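VMB-1 (Vibrio alginolyticus, PDB 6JV4) is a zinc-dependent subclass B1 metallo-beta-lactamase that probably inactivates beta-lactam antibiotics by hydrolysing them to substituted beta-amino acids. Local coordinates at residues K15-N20 and L200-H205; L41-G46 and V151-E156. All coordinates share one frame; numbering follows the deposited sequence.

Contact 1. Residues K15-N20 and L200-H205; sequences KKLSDN and LVVPGH. With ZN (zinc ion), chain F.
A single methyl group carries this contact: CD1 of L17 meets both L200 and V202, and the two segments share no hydrogen bond. L17 CD1 lies 3.9 Å from L200 CD2 and, a little more loosely, 4.3 Å from V202 CG2. The two leucine side chains run at roughly a right angle to each other, and one methyl of each makes the contact. With CG of L200 anti to the backbone N (chi1 -172°) and CD2 continuing the extended chain, that methyl is carried out to L17. Two leucines suit the place: both are apolar and long enough to meet although their CA atoms are 9.2 Å apart.

Strand 13-16 and strand 200-203 are each the outermost strand of one sheet in the two-sheet core of the metallo-beta-lactamase fold, and L17 reaches from one sheet to the other where the chain turns its corner. L17 and S18 both face V21, forming a classic beta bulge. Next to it, K16 NZ makes a salt bridge of 2.9 Å to D19 OD1, approaching nearly in line with the carboxylate's C-O bond; this ties the exposed ends of two charged side chains across the turn.

Strand 200-203 ends at P203, and G204 carries the chain on to the active site. H205 NE2 binds zinc at 2.1 Å, with D86 and C163 as further ligands of the same ion. Its other ring nitrogen, ND1, is hydrogen-bonded to G37 O, which should help to hold the imidazole's rotation with NE2 directed at the metal.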
ATOM      1  N   LYS A  15     -14.283   3.938   0.456  1.00 14.73           N
ATOM      2  CA  LYS A  15     -15.054   3.276   1.531  1.00 16.54           C
ATOM      3  C   LYS A  15     -14.523   3.842   2.831  1.00 16.52           C
ATOM      4  O   LYS A  15     -13.306   3.888   3.009  1.00 15.23           O
ATOM      5  CB  LYS A  15     -14.953   1.745   1.497  1.00 19.55           C
ATOM      6  CG  LYS A  15     -15.670   1.119   0.298  1.00 27.47           C
ATOM      7  CD  LYS A  15     -15.198  -0.267  -0.087  1.00 34.77           C
ATOM      8  CE  LYS A  15     -16.100  -1.436   0.240  1.00 39.72           C
ATOM      9  NZ  LYS A  15     -15.672  -2.609  -0.578  1.00 37.27           N
ATOM     10  N   LYS A  16     -15.409   4.239   3.721  1.00 15.99           N
ATOM     11  CA  LYS A  16     -14.977   4.709   5.052  1.00 16.96           C
ATOM     12  C   LYS A  16     -14.695   3.504   5.958  1.00 17.09           C
ATOM     13  O   LYS A  16     -15.557   2.607   6.047  1.00 18.21           O
ATOM     14  CB  LYS A  16     -16.077   5.593   5.618  1.00 18.43           C
ATOM     15  CG  LYS A  16     -15.706   6.202   6.953  1.00 21.76           C
ATOM     16  CD  LYS A  16     -16.856   7.000   7.550  1.00 25.10           C
ATOM     17  CE  LYS A  16     -16.358   8.038   8.523  1.00 31.38           C
ATOM     18  NZ  LYS A  16     -17.479   8.529   9.350  1.00 34.26           N
ATOM     19  N   LEU A  17     -13.510   3.445   6.549  1.00 15.45           N
ATOM     20  CA  LEU A  17     -13.104   2.338   7.463  1.00 16.80           C
ATOM     21  C   LEU A  17     -13.254   2.879   8.892  1.00 19.07           C
ATOM     22  O   LEU A  17     -13.614   2.113   9.778  1.00 20.35           O
ATOM     23  CB  LEU A  17     -11.666   1.841   7.202  1.00 15.83           C
ATOM     24  CG  LEU A  17     -11.381   1.292   5.802  1.00 14.65           C
ATOM     25  CD1 LEU A  17      -9.958   0.737   5.716  1.00 14.46           C
ATOM     26  CD2 LEU A  17     -12.363   0.213   5.412  1.00 15.43           C
ATOM     27  N   SER A  18     -13.000   4.157   9.088  1.00 20.55           N
ATOM     28  CA  SER A  18     -13.194   4.827  10.401  1.00 20.40           C
ATOM     29  C   SER A  18     -13.292   6.314  10.146  1.00 21.08           C
ATOM     30  O   SER A  18     -13.121   6.731   9.007  1.00 22.39           O
ATOM     31  CB  SER A  18     -12.073   4.461  11.355  1.00 22.91           C
ATOM     32  OG  SER A  18     -10.854   5.114  10.973  1.00 25.71           O
ATOM     33  N   ASP A  19     -13.570   7.135  11.166  1.00 20.48           N
ATOM     34  CA  ASP A  19     -13.693   8.596  10.975  1.00 21.69           C
ATOM     35  C   ASP A  19     -12.455   9.177  10.321  1.00 18.92           C
ATOM     36  O   ASP A  19     -12.576  10.165   9.616  1.00 20.89           O
ATOM     37  CB  ASP A  19     -13.899   9.307  12.320  1.00 28.37           C
ATOM     38  CG  ASP A  19     -15.319   9.154  12.812  1.00 30.46           C
ATOM     39  OD1 ASP A  19     -16.218   8.912  11.971  1.00 31.27           O
ATOM     40  OD2 ASP A  19     -15.502   9.214  14.028  1.00 36.46           O
ATOM     41  N   ASN A  20     -11.288   8.587  10.572  1.00 16.95           N
ATOM     42  CA  ASN A  20     -10.012   9.181  10.105  1.00 16.12           C
ATOM     43  C   ASN A  20      -9.412   8.359   8.939  1.00 13.79           C
ATOM     44  O   ASN A  20      -8.317   8.706   8.534  1.00 13.78           O
ATOM     45  CB  ASN A  20      -9.035   9.312  11.265  1.00 17.51           C
ATOM     46  CG  ASN A  20      -9.565  10.278  12.303  1.00 23.09           C
ATOM     47  OD1 ASN A  20      -9.945  11.389  11.960  1.00 23.62           O
ATOM     48  ND2 ASN A  20      -9.635   9.844  13.551  1.00 25.37           N
ATOM     49  N   LEU A 200      -7.865  -5.127  11.341  1.00 12.13           N
ATOM     50  CA  LEU A 200      -8.243  -5.091   9.912  1.00 12.31           C
ATOM     51  C   LEU A 200      -6.930  -5.112   9.160  1.00 10.82           C
ATOM     52  O   LEU A 200      -6.026  -4.394   9.577  1.00 11.49           O
ATOM     53  CB  LEU A 200      -9.000  -3.800   9.622  1.00 13.77           C
ATOM     54  CG  LEU A 200      -9.641  -3.677   8.237  1.00 17.71           C
ATOM     55  CD1 LEU A 200     -10.712  -4.728   8.022  1.00 20.01           C
ATOM     56  CD2 LEU A 200     -10.246  -2.291   8.122  1.00 20.29           C
ATOM     57  N   VAL A 201      -6.832  -5.987   8.194  1.00  8.84           N
ATOM     58  CA  VAL A 201      -5.664  -6.063   7.299  1.00  8.28           C
ATOM     59  C   VAL A 201      -6.148  -5.748   5.881  1.00  7.85           C
ATOM     60  O   VAL A 201      -7.154  -6.338   5.424  1.00  8.19           O
ATOM     61  CB  VAL A 201      -5.014  -7.452   7.378  1.00  8.63           C
ATOM     62  CG1 VAL A 201      -3.871  -7.550   6.370  1.00  8.51           C
ATOM     63  CG2 VAL A 201      -4.557  -7.770   8.785  1.00  8.47           C
ATOM     64  N   VAL A 202      -5.561  -4.714   5.283  1.00  7.91           N
ATOM     65  CA  VAL A 202      -5.941  -4.300   3.917  1.00  7.73           C
ATOM     66  C   VAL A 202      -4.918  -4.873   2.951  1.00  7.54           C
ATOM     67  O   VAL A 202      -3.753  -4.452   2.995  1.00  8.72           O
ATOM     68  CB  VAL A 202      -6.025  -2.764   3.818  1.00  8.09           C
ATOM     69  CG1 VAL A 202      -6.410  -2.354   2.419  1.00  7.85           C
ATOM     70  CG2 VAL A 202      -6.986  -2.178   4.845  1.00  9.16           C
ATOM     71  N   PRO A 203      -5.303  -5.833   2.089  1.00  7.82           N
ATOM     72  CA  PRO A 203      -4.418  -6.320   1.052  1.00  7.87           C
ATOM     73  C   PRO A 203      -4.397  -5.325  -0.103  1.00  7.83           C
ATOM     74  O   PRO A 203      -5.286  -4.514  -0.266  1.00  8.19           O
ATOM     75  CB  PRO A 203      -5.018  -7.648   0.668  1.00  8.06           C
ATOM     76  CG  PRO A 203      -6.516  -7.364   0.755  1.00  7.75           C
ATOM     77  CD  PRO A 203      -6.646  -6.451   1.957  1.00  7.23           C
ATOM     78  N   GLY A 204      -3.314  -5.399  -0.882  1.00  8.44           N
ATOM     79  CA  GLY A 204      -3.163  -4.551  -2.072  1.00  8.47           C
ATOM     80  C   GLY A 204      -4.257  -4.782  -3.085  1.00  8.42           C
ATOM     81  O   GLY A 204      -4.629  -3.813  -3.807  1.00  8.95           O
ATOM     82  N   HIS A 205      -4.710  -6.016  -3.220  1.00  8.79           N
ATOM     83  CA  HIS A 205      -5.830  -6.412  -4.113  1.00  9.11           C
ATOM     84  C   HIS A 205      -6.840  -7.227  -3.339  1.00  9.51           C
ATOM     85  O   HIS A 205      -6.446  -7.989  -2.455  1.00 10.38           O
ATOM     86  CB  HIS A 205      -5.322  -7.225  -5.326  1.00  9.51           C
ATOM     87  CG  HIS A 205      -4.209  -6.547  -6.035  1.00  9.81           C
ATOM     88  ND1 HIS A 205      -4.408  -5.398  -6.758  1.00 11.78           N
ATOM     89  CD2 HIS A 205      -2.886  -6.774  -6.092  1.00 13.63           C
ATOM     90  CE1 HIS A 205      -3.262  -4.940  -7.202  1.00 12.61           C
ATOM     91  NE2 HIS A 205      -2.334  -5.740  -6.815  1.00 13.09           N
TER
HETATM   92 ZN    ZN F 302      -0.292  -5.194  -6.802  1.00 21.21          ZN

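Contact 2. Residues L41-G46 and V151-E156; sequences LVVING and VWLPNE
The apolar interior between the two beta-sheets of the metallo-beta-lactamase sandwich is bridged here by L153, which reaches from strand 150-153 to L41 and V43 on strand 36-45. Its CD1 methyl does most of the touching. L41 and L153 extend toward each other tip to tip, and their CD1 atoms meet at 3.9 Å. V43 is met differently: it and L153 pass alongside each other, pointing opposite ways, with V43 CG2 lying 4.0 Å from L153 CD1 and 4.2 Å from L153 CD2, against the forked end of the leucine.

The first torsion of V43 (chi1 -179°) places CG1 opposite the backbone N and thereby brings CG2 round beside that nitrogen, where the leucine fork arrives. The backbones are too far apart for sheet pairing, with 8.8 Å between the CA atoms of V43 and L153. Leucine is long enough to span such a gap, whereas the shorter beta-branched valine suits an extended strand and offers a compact surface to receive it. All three side chains are buried, and the contacts they make across the two segments are apolar throughout.

Beyond L153 the strand gives way to a turn, marked by a weak 3.3 Å hydrogen bond from E156 N to L153 O.

I52 of strand 48-52 packs beside both L41 and V43, and V134, from a loop, also rests on V43. F160 of strand 158-162 touches L41 as well, while V21 of strand 21-30 and I158 of strand 158-162 also touch L153.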
ATOM      1  N   LEU A  41      -5.063   3.834   1.074  1.00  8.41           N
ATOM      2  CA  LEU A  41      -5.772   4.523   2.160  1.00  7.99           C
ATOM      3  C   LEU A  41      -5.633   6.037   2.018  1.00  8.33           C
ATOM      4  O   LEU A  41      -4.650   6.535   1.469  1.00  8.92           O
ATOM      5  CB  LEU A  41      -5.315   4.059   3.538  1.00  8.27           C
ATOM      6  CG  LEU A  41      -5.421   2.553   3.833  1.00  8.60           C
ATOM      7  CD1 LEU A  41      -4.901   2.297   5.225  1.00  9.92           C
ATOM      8  CD2 LEU A  41      -6.855   2.053   3.732  1.00  9.33           C
ATOM      9  N   VAL A  42      -6.574   6.716   2.642  1.00  9.54           N
ATOM     10  CA  VAL A  42      -6.440   8.150   2.991  1.00  9.71           C
ATOM     11  C   VAL A  42      -6.559   8.236   4.501  1.00 10.18           C
ATOM     12  O   VAL A  42      -7.536   7.678   5.046  1.00 10.44           O
ATOM     13  CB  VAL A  42      -7.487   9.031   2.311  1.00 11.42           C
ATOM     14  CG1 VAL A  42      -7.377  10.440   2.810  1.00 11.60           C
ATOM     15  CG2 VAL A  42      -7.390   8.994   0.796  1.00 12.31           C
ATOM     16  N   VAL A  43      -5.545   8.800   5.125  1.00 10.46           N
ATOM     17  CA  VAL A  43      -5.500   8.960   6.597  1.00 11.18           C
ATOM     18  C   VAL A  43      -5.630  10.444   6.892  1.00 12.36           C
ATOM     19  O   VAL A  43      -4.835  11.268   6.361  1.00 12.71           O
ATOM     20  CB  VAL A  43      -4.259   8.312   7.219  1.00 11.39           C
ATOM     21  CG1 VAL A  43      -4.241   8.477   8.740  1.00 12.22           C
ATOM     22  CG2 VAL A  43      -4.189   6.849   6.852  1.00 11.53           C
ATOM     23  N   ILE A  44      -6.578  10.751   7.776  1.00 13.31           N
ATOM     24  CA  ILE A  44      -6.908  12.159   8.145  1.00 14.99           C
ATOM     25  C   ILE A  44      -6.381  12.385   9.558  1.00 14.49           C
ATOM     26  O   ILE A  44      -6.698  11.565  10.451  1.00 16.85           O
ATOM     27  CB  ILE A  44      -8.415  12.414   8.052  1.00 16.13           C
ATOM     28  CG1 ILE A  44      -8.941  12.180   6.639  1.00 19.16           C
ATOM     29  CG2 ILE A  44      -8.774  13.825   8.553  1.00 17.61           C
ATOM     30  CD1 ILE A  44     -10.418  12.033   6.580  1.00 21.71           C
ATOM     31  N   ASN A  45      -5.624  13.472   9.716  1.00 15.66           N
ATOM     32  CA  ASN A  45      -5.000  13.930  10.973  1.00 15.71           C
ATOM     33  C   ASN A  45      -5.310  15.431  11.118  1.00 16.33           C
ATOM     34  O   ASN A  45      -4.612  16.253  10.513  1.00 17.93           O
ATOM     35  CB  ASN A  45      -3.499  13.627  10.990  1.00 18.56           C
ATOM     36  CG  ASN A  45      -2.826  13.960  12.299  1.00 20.57           C
ATOM     37  OD1 ASN A  45      -3.416  13.718  13.333  1.00 23.38           O
ATOM     38  ND2 ASN A  45      -1.608  14.480  12.277  1.00 19.62           N
ATOM     39  N   GLY A  46      -6.366  15.740  11.880  1.00 21.47           N
ATOM     40  CA  GLY A  46      -6.917  17.102  12.025  1.00 20.71           C
ATOM     41  C   GLY A  46      -7.403  17.583  10.686  1.00 20.50           C
ATOM     42  O   GLY A  46      -8.362  16.960  10.170  1.00 24.35           O
ATOM     43  N   VAL A 151       2.155  -0.521   6.457  1.00  7.36           N
ATOM     44  CA  VAL A 151       1.892   0.714   7.224  1.00  7.65           C
ATOM     45  C   VAL A 151       0.874   0.371   8.291  1.00  7.59           C
ATOM     46  O   VAL A 151      -0.188  -0.154   7.953  1.00  8.14           O
ATOM     47  CB  VAL A 151       1.433   1.867   6.335  1.00  7.72           C
ATOM     48  CG1 VAL A 151       1.322   3.143   7.171  1.00  8.79           C
ATOM     49  CG2 VAL A 151       2.372   2.048   5.147  1.00  7.94           C
ATOM     50  N   TRP A 152       1.221   0.658   9.538  1.00  8.38           N
ATOM     51  CA  TRP A 152       0.384   0.396  10.722  1.00  8.28           C
ATOM     52  C   TRP A 152      -0.274   1.656  11.231  1.00  8.58           C
ATOM     53  O   TRP A 152       0.413   2.646  11.335  1.00  9.46           O
ATOM     54  CB  TRP A 152       1.274  -0.191  11.813  1.00  8.54           C
ATOM     55  CG  TRP A 152       0.630  -0.462  13.142  1.00  9.28           C
ATOM     56  CD1 TRP A 152       1.084   0.039  14.327  1.00 10.00           C
ATOM     57  CD2 TRP A 152      -0.438  -1.371  13.478  1.00  9.96           C
ATOM     58  NE1 TRP A 152       0.360  -0.472  15.376  1.00  9.76           N
ATOM     59  CE2 TRP A 152      -0.596  -1.326  14.882  1.00  9.72           C
ATOM     60  CE3 TRP A 152      -1.284  -2.224  12.752  1.00  9.88           C
ATOM     61  CZ2 TRP A 152      -1.497  -2.152  15.557  1.00 10.26           C
ATOM     62  CZ3 TRP A 152      -2.213  -2.992  13.411  1.00 10.70           C
ATOM     63  CH2 TRP A 152      -2.321  -2.971  14.811  1.00 10.82           C
ATOM     64  N   LEU A 153      -1.577   1.597  11.497  1.00  8.20           N
ATOM     65  CA  LEU A 153      -2.348   2.736  12.036  1.00  9.06           C
ATOM     66  C   LEU A 153      -2.716   2.329  13.460  1.00  9.86           C
ATOM     67  O   LEU A 153      -3.671   1.593  13.659  1.00 10.49           O
ATOM     68  CB  LEU A 153      -3.580   2.970  11.168  1.00  9.90           C
ATOM     69  CG  LEU A 153      -3.324   3.169   9.679  1.00 10.19           C
ATOM     70  CD1 LEU A 153      -4.625   3.507   8.933  1.00 11.44           C
ATOM     71  CD2 LEU A 153      -2.271   4.193   9.418  1.00 10.43           C
ATOM     72  N   PRO A 154      -1.885   2.700  14.461  1.00 10.48           N
ATOM     73  CA  PRO A 154      -2.032   2.169  15.804  1.00 11.97           C
ATOM     74  C   PRO A 154      -3.366   2.559  16.450  1.00 12.21           C
ATOM     75  O   PRO A 154      -3.863   1.778  17.283  1.00 14.17           O
ATOM     76  CB  PRO A 154      -0.807   2.778  16.539  1.00 12.06           C
ATOM     77  CG  PRO A 154      -0.433   4.004  15.754  1.00 12.30           C
ATOM     78  CD  PRO A 154      -0.664   3.515  14.328  1.00 11.87           C
ATOM     79  N   ASN A 155      -3.919   3.731  16.134  1.00 12.12           N
ATOM     80  CA  ASN A 155      -5.180   4.165  16.802  1.00 14.12           C
ATOM     81  C   ASN A 155      -6.331   3.238  16.420  1.00 15.84           C
ATOM     82  O   ASN A 155      -7.180   2.968  17.299  1.00 18.52           O
ATOM     83  CB  ASN A 155      -5.485   5.637  16.541  1.00 14.63           C
ATOM     84  CG  ASN A 155      -4.360   6.503  17.051  1.00 17.53           C
ATOM     85  OD1 ASN A 155      -3.953   6.337  18.194  1.00 20.67           O
ATOM     86  ND2 ASN A 155      -3.829   7.388  16.237  1.00 21.74           N
ATOM     87  N   GLU A 156      -6.412   2.785  15.166  1.00 12.00           N
ATOM     88  CA  GLU A 156      -7.537   1.966  14.658  1.00 12.18           C
ATOM     89  C   GLU A 156      -7.190   0.469  14.547  1.00 11.04           C
ATOM     90  O   GLU A 156      -8.102  -0.330  14.210  1.00 12.07           O
ATOM     91  CB  GLU A 156      -7.871   2.457  13.254  1.00 12.14           C
ATOM     92  CG  GLU A 156      -8.307   3.898  13.203  1.00 12.83           C
ATOM     93  CD  GLU A 156      -7.280   5.009  13.202  1.00 14.50           C
ATOM     94  OE1 GLU A 156      -6.060   4.731  13.125  1.00 15.09           O
ATOM     95  OE2 GLU A 156      -7.715   6.171  13.349  1.00 15.01           O
TER

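In the fold
Contacts 1 and 2 join the same two sheets, and their centres lie 10 Å apart on the same side of the chain's centre. In chain order the segments run 15-20, 41-46, 151-156, 200-205, so contact 1 brackets contact 2. They also touch directly: L17 CD1 packs on L41 CD2 at 3.9 Å, and N20 O accepts a probable hydrogen bond of 2.8 Å from I44 N. The residues from 15-20 thus meet both strand 36-45 in their own sheet and strand 200-203 in the other. Contact 2 is buried and away from the metal, whereas contact 1, whose second segment ends at a zinc ligand, is only partly buried, although its centre is slightly closer to the middle of the chain (about 11 against 13 Å).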